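Tryparedoxin (Leishmania major, PDB 3S9F) probably acts as a thioredoxin-fold disulfide reductase, passing electrons through a pair of redox-active cysteines in the parasite's detoxification pathway. Local coordinates at residues G29-A41 / F97-P110. Sequence-based numbering, arbitrary orientation. Where two conformers were deposited one is given.
Sequences GEALKLRKQADTA and FNAYYAKMPWLSIP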
ATOM      1  N   GLY A  29       3.049  -1.152   0.686  1.00 17.78           N
ATOM      2  CA  GLY A  29       2.105  -1.928   1.481  1.00 18.36           C
ATOM      3  C   GLY A  29       2.399  -1.806   2.983  1.00 20.13           C
ATOM      4  O   GLY A  29       1.484  -1.618   3.787  1.00 21.64           O
ATOM      5  N   GLU A  30       3.671  -1.920   3.355  1.00 20.08           N
ATOM      6  CA  GLU A  30       4.075  -1.830   4.774  1.00 23.05           C
ATOM      7  C   GLU A  30       3.879  -0.430   5.338  1.00 22.84           C
ATOM      8  O   GLU A  30       3.754  -0.261   6.562  1.00 25.52           O
ATOM      9  CB  GLU A  30       5.521  -2.263   4.966  1.00 25.43           C
ATOM     10  CG  GLU A  30       5.775  -3.759   4.753  1.00 29.84           C
ATOM     11  CD  GLU A  30       7.200  -4.193   5.103  1.00 38.21           C
ATOM     12  OE1 GLU A  30       7.916  -3.449   5.807  1.00 41.45           O
ATOM     13  OE2 GLU A  30       7.602  -5.303   4.682  1.00 42.74           O
ATOM     14  N   ALA A  31       3.854   0.569   4.450  1.00 29.16           N
ATOM     15  CA  ALA A  31       3.575   1.961   4.828  1.00 30.62           C
ATOM     16  C   ALA A  31       2.094   2.222   5.103  1.00 30.58           C
ATOM     17  O   ALA A  31       1.727   3.269   5.618  1.00 31.63           O
ATOM     18  CB  ALA A  31       4.082   2.924   3.747  1.00 29.60           C
ATOM     19  N   LEU A  32       1.230   1.286   4.725  1.00 30.45           N
ATOM     20  CA  LEU A  32      -0.188   1.386   5.045  0.50 30.77           C
ATOM     21  C   LEU A  32      -0.384   0.955   6.491  1.00 31.44           C
ATOM     22  O   LEU A  32       0.099  -0.099   6.908  1.00 32.35           O
ATOM     23  CB  LEU A  32      -1.015   0.489   4.122  0.50 29.48           C
ATOM     24  CG  LEU A  32      -2.538   0.527   4.269  0.50 29.29           C
ATOM     25  CD1 LEU A  32      -3.075   1.758   3.577  0.50 30.67           C
ATOM     26  CD2 LEU A  32      -3.138  -0.735   3.661  0.50 28.32           C
ATOM     27  N   LYS A  33      -1.087   1.761   7.262  1.00 32.92           N
ATOM     28  CA  LYS A  33      -1.410   1.334   8.609  1.00 34.54           C
ATOM     29  C   LYS A  33      -2.819   0.731   8.552  1.00 32.76           C
ATOM     30  O   LYS A  33      -3.721   1.330   7.984  1.00 33.79           O
ATOM     31  CB  LYS A  33      -1.276   2.490   9.604  1.00 37.30           C
ATOM     32  CG  LYS A  33       0.119   3.142   9.663  1.00 41.09           C
ATOM     33  CD  LYS A  33       1.263   2.114   9.672  1.00 43.15           C
ATOM     34  CE  LYS A  33       2.631   2.801   9.534  1.00 46.66           C
ATOM     35  NZ  LYS A  33       3.717   1.826   9.173  1.00 46.95           N
ATOM     36  N   LEU A  34      -2.970  -0.498   9.035  1.00 31.18           N
ATOM     37  CA  LEU A  34      -4.291  -1.116   9.124  1.00 29.72           C
ATOM     38  C   LEU A  34      -4.981  -0.687  10.410  1.00 30.42           C
ATOM     39  O   LEU A  34      -4.325  -0.442  11.435  1.00 33.19           O
ATOM     40  CB  LEU A  34      -4.181  -2.640   9.065  1.00 28.98           C
ATOM     41  CG  LEU A  34      -3.680  -3.262   7.760  1.00 28.95           C
ATOM     42  CD1 LEU A  34      -3.475  -4.770   7.943  1.00 29.15           C
ATOM     43  CD2 LEU A  34      -4.613  -2.933   6.569  1.00 28.53           C
ATOM     44  N   ARG A  35      -6.298  -0.559  10.355  1.00 28.50           N
ATOM     45  CA  ARG A  35      -7.098  -0.279  11.527  1.00 28.92           C
ATOM     46  C   ARG A  35      -7.173  -1.539  12.431  1.00 28.23           C
ATOM     47  O   ARG A  35      -7.343  -2.650  11.931  1.00 24.60           O
ATOM     48  CB  ARG A  35      -8.475   0.139  11.030  1.00 29.01           C
ATOM     49  CG  ARG A  35      -9.464   0.444  12.050  1.00 31.43           C
ATOM     50  CD  ARG A  35      -9.681   1.924  12.221  1.00 33.61           C
ATOM     51  NE  ARG A  35     -10.671   2.021  13.268  1.00 32.36           N
ATOM     52  CZ  ARG A  35     -11.860   2.594  13.165  1.00 32.27           C
ATOM     53  NH1 ARG A  35     -12.664   2.560  14.217  1.00 33.16           N
ATOM     54  NH2 ARG A  35     -12.227   3.217  12.050  1.00 30.14           N
ATOM     55  N   LYS A  36      -7.109  -1.334  13.742  1.00 29.38           N
ATOM     56  CA  LYS A  36      -7.389  -2.378  14.714  1.00 31.51           C
ATOM     57  C   LYS A  36      -8.245  -1.736  15.770  1.00 33.10           C
ATOM     58  O   LYS A  36      -7.738  -1.139  16.694  1.00 35.00           O
ATOM     59  CB  LYS A  36      -6.132  -2.932  15.342  1.00 33.41           C
ATOM     60  CG  LYS A  36      -6.439  -4.020  16.306  1.00 36.50           C
ATOM     61  CD  LYS A  36      -5.204  -4.589  16.904  1.00 39.49           C
ATOM     62  CE  LYS A  36      -5.552  -5.642  17.897  1.00 42.05           C
ATOM     63  NZ  LYS A  36      -4.351  -6.042  18.599  1.00 48.85           N
ATOM     64  N   GLN A  37      -9.544  -1.835  15.597  1.00 32.82           N
ATOM     65  CA  GLN A  37     -10.488  -1.141  16.431  1.00 35.35           C
ATOM     66  C   GLN A  37     -10.186   0.342  16.456  1.00 37.81           C
ATOM     67  O   GLN A  37     -10.160   0.980  15.421  1.00 37.20           O
ATOM     68  CB  GLN A  37     -10.529  -1.729  17.832  1.00 36.76           C
ATOM     69  CG  GLN A  37     -11.313  -3.032  17.898  1.00 36.62           C
ATOM     70  CD  GLN A  37     -10.661  -4.125  17.100  1.00 34.94           C
ATOM     71  OE1 GLN A  37      -9.535  -4.499  17.365  1.00 35.17           O
ATOM     72  NE2 GLN A  37     -11.369  -4.634  16.105  1.00 27.63           N
ATOM     73  N   ALA A  38      -9.970   0.894  17.646  1.00 38.74           N
ATOM     74  CA  ALA A  38      -9.674   2.313  17.783  1.00 41.13           C
ATOM     75  C   ALA A  38      -8.261   2.631  17.325  1.00 42.38           C
ATOM     76  O   ALA A  38      -7.993   3.741  16.893  1.00 44.92           O
ATOM     77  CB  ALA A  38      -9.887   2.765  19.229  1.00 42.96           C
ATOM     78  N   ASP A  39      -7.362   1.656  17.411  1.00 43.58           N
ATOM     79  CA  ASP A  39      -5.974   1.859  17.031  1.00 45.44           C
ATOM     80  C   ASP A  39      -5.739   1.647  15.535  1.00 45.45           C
ATOM     81  O   ASP A  39      -6.638   1.272  14.770  1.00 43.29           O
ATOM     82  CB  ASP A  39      -5.056   0.924  17.828  1.00 46.83           C
ATOM     83  CG  ASP A  39      -3.613   1.447  17.935  1.00 50.48           C
ATOM     84  OD1 ASP A  39      -3.354   2.624  17.575  1.00 52.04           O
ATOM     85  OD2 ASP A  39      -2.727   0.676  18.387  1.00 52.06           O
ATOM     86  N   THR A  40      -4.505   1.911  15.140  1.00 47.64           N
ATOM     87  CA  THR A  40      -4.003   1.544  13.840  1.00 48.11           C
ATOM     88  C   THR A  40      -2.738   0.723  14.121  1.00 49.35           C
ATOM     89  O   THR A  40      -2.009   1.013  15.073  1.00 51.53           O
ATOM     90  CB  THR A  40      -3.767   2.815  13.001  1.00 50.00           C
ATOM     91  OG1 THR A  40      -5.003   3.544  12.908  1.00 49.55           O
ATOM     92  CG2 THR A  40      -3.318   2.479  11.611  1.00 50.30           C
ATOM     93  N   ALA A  41      -2.508  -0.322  13.336  1.00 48.73           N
ATOM     94  CA  ALA A  41      -1.395  -1.240  13.575  1.00 50.50           C
ATOM     95  C   ALA A  41      -0.502  -1.456  12.348  1.00 52.18           C
ATOM     96  O   ALA A  41      -0.868  -1.103  11.227  1.00 51.59           O
ATOM     97  CB  ALA A  41      -1.908  -2.563  14.094  1.00 48.65           C
ATOM     98  N   PHE A  97     -19.620   2.740   7.775  1.00 22.56           N
ATOM     99  CA  PHE A  97     -18.393   1.933   7.838  1.00 21.09           C
ATOM    100  C   PHE A  97     -18.017   1.696   9.301  1.00 20.66           C
ATOM    101  O   PHE A  97     -17.715   0.561   9.694  1.00 19.87           O
ATOM    102  CB  PHE A  97     -17.248   2.667   7.123  1.00 20.46           C
ATOM    103  CG  PHE A  97     -15.898   2.111   7.432  1.00 19.23           C
ATOM    104  CD1 PHE A  97     -15.387   1.058   6.687  1.00 18.98           C
ATOM    105  CD2 PHE A  97     -15.138   2.626   8.482  1.00 21.22           C
ATOM    106  CE1 PHE A  97     -14.105   0.512   6.981  1.00 21.12           C
ATOM    107  CE2 PHE A  97     -13.884   2.109   8.787  1.00 22.50           C
ATOM    108  CZ  PHE A  97     -13.354   1.047   8.046  1.00 21.20           C
ATOM    109  N   ASN A  98     -18.038   2.766  10.105  1.00 21.19           N
ATOM    110  CA  ASN A  98     -17.632   2.634  11.506  1.00 21.50           C
ATOM    111  C   ASN A  98     -18.609   1.834  12.370  1.00 22.57           C
ATOM    112  O   ASN A  98     -18.176   1.052  13.231  1.00 22.95           O
ATOM    113  CB  ASN A  98     -17.294   3.985  12.138  1.00 23.27           C
ATOM    114  CG  ASN A  98     -15.885   4.421  11.821  1.00 24.64           C
ATOM    115  OD1 ASN A  98     -14.917   3.784  12.249  1.00 26.51           O
ATOM    116  ND2 ASN A  98     -15.755   5.493  11.045  1.00 26.33           N
ATOM    117  N   ALA A  99     -19.902   2.023  12.125  1.00 23.31           N
ATOM    118  CA  ALA A  99     -20.983   1.298  12.860  1.00 25.50           C
ATOM    119  C   ALA A  99     -20.821  -0.215  12.655  1.00 23.74           C
ATOM    120  O   ALA A  99     -21.006  -1.020  13.588  1.00 24.34           O
ATOM    121  CB  ALA A  99     -22.359   1.744  12.394  1.00 25.94           C
ATOM    122  N   TYR A 100     -20.521  -0.583  11.415  1.00 22.63           N
ATOM    123  CA  TYR A 100     -20.354  -1.983  11.011  1.00 21.64           C
ATOM    124  C   TYR A 100     -19.046  -2.583  11.498  1.00 21.03           C
ATOM    125  O   TYR A 100     -19.030  -3.693  12.040  1.00 19.96           O
ATOM    126  CB  TYR A 100     -20.506  -2.101   9.483  1.00 21.41           C
ATOM    127  CG  TYR A 100     -20.590  -3.515   8.916  1.00 22.18           C
ATOM    128  CD1 TYR A 100     -21.286  -4.533   9.583  1.00 24.06           C
ATOM    129  CD2 TYR A 100     -20.010  -3.807   7.693  1.00 20.30           C
ATOM    130  CE1 TYR A 100     -21.355  -5.839   9.028  1.00 24.16           C
ATOM    131  CE2 TYR A 100     -20.088  -5.088   7.127  1.00 20.33           C
ATOM    132  CZ  TYR A 100     -20.760  -6.076   7.795  1.00 21.14           C
ATOM    133  OH  TYR A 100     -20.845  -7.316   7.233  1.00 21.15           O
ATOM    134  N   TYR A 101     -17.947  -1.857  11.322  1.00 20.18           N
ATOM    135  CA  TYR A 101     -16.651  -2.378  11.751  1.00 19.45           C
ATOM    136  C   TYR A 101     -16.607  -2.537  13.273  1.00 20.68           C
ATOM    137  O   TYR A 101     -15.934  -3.421  13.800  1.00 20.60           O
ATOM    138  CB  TYR A 101     -15.511  -1.470  11.284  1.00 18.68           C
ATOM    139  CG  TYR A 101     -14.153  -1.921  11.796  1.00 18.26           C
ATOM    140  CD1 TYR A 101     -13.646  -3.200  11.496  1.00 16.31           C
ATOM    141  CD2 TYR A 101     -13.371  -1.063  12.568  1.00 19.93           C
ATOM    142  CE1 TYR A 101     -12.389  -3.598  11.965  1.00 17.15           C
ATOM    143  CE2 TYR A 101     -12.127  -1.453  13.054  1.00 19.05           C
ATOM    144  CZ  TYR A 101     -11.645  -2.719  12.746  1.00 18.64           C
ATOM    145  OH  TYR A 101     -10.421  -3.111  13.229  1.00 19.09           O
ATOM    146  N   ALA A 102     -17.370  -1.711  13.977  1.00 21.84           N
ATOM    147  CA  ALA A 102     -17.465  -1.811  15.447  1.00 23.20           C
ATOM    148  C   ALA A 102     -17.939  -3.184  15.933  1.00 24.64           C
ATOM    149  O   ALA A 102     -17.647  -3.585  17.066  1.00 25.75           O
ATOM    150  CB  ALA A 102     -18.407  -0.715  15.997  1.00 25.15           C
ATOM    151  N   LYS A 103     -18.676  -3.889  15.076  1.00 24.56           N
ATOM    152  CA  LYS A 103     -19.194  -5.225  15.385  1.00 25.44           C
ATOM    153  C   LYS A 103     -18.134  -6.325  15.169  1.00 23.96           C
ATOM    154  O   LYS A 103     -18.357  -7.487  15.513  1.00 25.10           O
ATOM    155  CB  LYS A 103     -20.423  -5.506  14.519  1.00 25.59           C
ATOM    156  CG  LYS A 103     -21.585  -4.568  14.843  1.00 30.34           C
ATOM    157  CD  LYS A 103     -22.794  -4.830  13.971  1.00 34.56           C
ATOM    158  CE  LYS A 103     -24.007  -4.157  14.580  1.00 36.92           C
ATOM    159  NZ  LYS A 103     -25.144  -4.086  13.637  1.00 39.28           N
ATOM    160  N   MET A 104     -17.000  -5.952  14.590  1.00 22.18           N
ATOM    161  CA  MET A 104     -15.964  -6.932  14.206  1.00 21.45           C
ATOM    162  C   MET A 104     -14.753  -6.901  15.120  1.00 22.87           C
ATOM    163  O   MET A 104     -14.328  -5.827  15.544  1.00 24.78           O
ATOM    164  CB  MET A 104     -15.512  -6.669  12.770  1.00 20.03           C
ATOM    165  CG  MET A 104     -16.641  -6.747  11.778  1.00 18.07           C
ATOM    166  SD  MET A 104     -16.117  -6.070  10.203  1.00 18.44           S
ATOM    167  CE  MET A 104     -17.648  -6.214   9.330  1.00 19.35           C
ATOM    168  N   PRO A 105     -14.192  -8.063  15.414  1.00 22.85           N
ATOM    169  CA  PRO A 105     -13.039  -8.175  16.312  1.00 23.77           C
ATOM    170  C   PRO A 105     -11.700  -8.153  15.591  1.00 22.32           C
ATOM    171  O   PRO A 105     -10.667  -8.237  16.224  1.00 22.67           O
ATOM    172  CB  PRO A 105     -13.224  -9.555  16.925  1.00 24.22           C
ATOM    173  CG  PRO A 105     -13.975 -10.303  15.940  1.00 24.93           C
ATOM    174  CD  PRO A 105     -14.880  -9.345  15.252  1.00 23.25           C
ATOM    175  N   TRP A 106     -11.740  -8.058  14.274  1.00 19.86           N
ATOM    176  CA  TRP A 106     -10.540  -8.123  13.468  1.00 19.00           C
ATOM    177  C   TRP A 106     -10.044  -6.767  12.952  1.00 17.95           C
ATOM    178  O   TRP A 106     -10.356  -5.744  13.512  1.00 18.00           O
ATOM    179  CB  TRP A 106     -10.738  -9.121  12.328  1.00 17.30           C
ATOM    180  CG  TRP A 106     -11.978  -8.915  11.578  1.00 16.21           C
ATOM    181  CD1 TRP A 106     -12.257  -7.890  10.744  1.00 15.17           C
ATOM    182  CD2 TRP A 106     -13.130  -9.760  11.568  1.00 16.46           C
ATOM    183  NE1 TRP A 106     -13.501  -8.029  10.217  1.00 13.36           N
ATOM    184  CE2 TRP A 106     -14.061  -9.176  10.705  1.00 16.76           C
ATOM    185  CE3 TRP A 106     -13.468 -10.948  12.210  1.00 18.84           C
ATOM    186  CZ2 TRP A 106     -15.294  -9.732  10.472  1.00 15.53           C
ATOM    187  CZ3 TRP A 106     -14.677 -11.494  11.969  1.00 16.08           C
ATOM    188  CH2 TRP A 106     -15.586 -10.889  11.115  1.00 17.49           C
ATOM    189  N   LEU A 107      -9.248  -6.794  11.890  1.00 16.75           N
ATOM    190  CA  LEU A 107      -8.622  -5.597  11.330  1.00 16.45           C
ATOM    191  C   LEU A 107      -9.407  -4.982  10.175  1.00 15.85           C
ATOM    192  O   LEU A 107     -10.278  -5.600   9.651  1.00 15.59           O
ATOM    193  CB  LEU A 107      -7.237  -5.946  10.790  1.00 17.07           C
ATOM    194  CG  LEU A 107      -6.261  -6.676  11.715  1.00 18.08           C
ATOM    195  CD1 LEU A 107      -4.927  -6.938  11.078  1.00 20.54           C
ATOM    196  CD2 LEU A 107      -6.096  -5.871  12.937  1.00 21.71           C
ATOM    197  N   SER A 108      -9.050  -3.771   9.774  1.00 15.28           N
ATOM    198  CA  SER A 108      -9.680  -3.197   8.564  1.00 14.21           C
ATOM    199  C   SER A 108      -8.692  -2.368   7.768  1.00 13.75           C
ATOM    200  O   SER A 108      -7.817  -1.714   8.296  1.00 14.88           O
ATOM    201  CB  SER A 108     -10.909  -2.320   8.925  1.00 14.66           C
ATOM    202  OG  SER A 108     -11.581  -1.846   7.759  1.00 15.27           O
ATOM    203  N   ILE A 109      -8.862  -2.387   6.457  1.00 12.97           N
ATOM    204  CA  ILE A 109      -8.310  -1.321   5.640  1.00 13.89           C
ATOM    205  C   ILE A 109      -9.054  -0.037   6.054  1.00 15.07           C
ATOM    206  O   ILE A 109     -10.286  -0.050   6.189  1.00 15.96           O
ATOM    207  CB  ILE A 109      -8.556  -1.651   4.154  1.00 13.31           C
ATOM    208  CG1 ILE A 109      -7.746  -2.911   3.761  1.00 14.44           C
ATOM    209  CG2 ILE A 109      -8.213  -0.443   3.265  1.00 16.35           C
ATOM    210  CD1 ILE A 109      -8.233  -3.572   2.441  1.00 15.82           C
ATOM    211  N   PRO A 110      -8.318   1.065   6.288  1.00 16.48           N
ATOM    212  CA  PRO A 110      -8.993   2.273   6.742  1.00 18.55           C
ATOM    213  C   PRO A 110     -10.008   2.761   5.710  1.00 19.53           C
ATOM    214  O   PRO A 110      -9.842   2.551   4.497  1.00 18.87           O
ATOM    215  CB  PRO A 110      -7.858   3.279   6.888  1.00 19.83           C
ATOM    216  CG  PRO A 110      -6.647   2.437   7.167  1.00 20.24           C
ATOM    217  CD  PRO A 110      -6.852   1.196   6.314  1.00 16.18           C
TER
HETATM  218  O   HOH W   1     -13.832  -2.905  15.719  1.00  8.87           O
HETATM  219  O   HOH W   2      -8.256  -7.123  16.013  1.00 14.33           O
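The carbonyl oxygen of W106 takes two hydrogen bonds, from Y101 OH at 2.6 Å and Q37 NE2 at 3.0 Å, both in the carbonyl plane and on lone pairs. While donating to W106 O, the Y101 hydroxyl accepts the backbone N-H of Q37 (N to OH 2.8 Å) almost in line, 165° at the hydrogen. Q37 is second in the type II' turn K36-D39 joining strands 34-36 and 39-41; its chain, bent at chi2 (65°), folds the amide back over the loop 102-106, where two waters link it to the backbone oxygens of Y101 and P105. The Y101 ring is wedged under R35, with CD2 over the centre of one guanidinium face and the planes 78° apart, while S108 CB lies against a ring face. At the guanidinium edge, R35 NH2 donates in plane to N98 OD1 (2.8 Å), tying the hairpin to helix 94-101. R35 and S108 form an antiparallel hydrogen-bonded pair, R35 N to S108 O 2.8 Å and S108 N to R35 O 3.0 Å, and L34 CD1 meets L107 CD1 at 4.1 Å. The N-terminal hairpin thus extends the thioredoxin-fold sheet beyond strand 107-108, its turn held by hydrogen bonds running from the Q37 N-H through the Y101 hydroxyl to the W106 carbonyl.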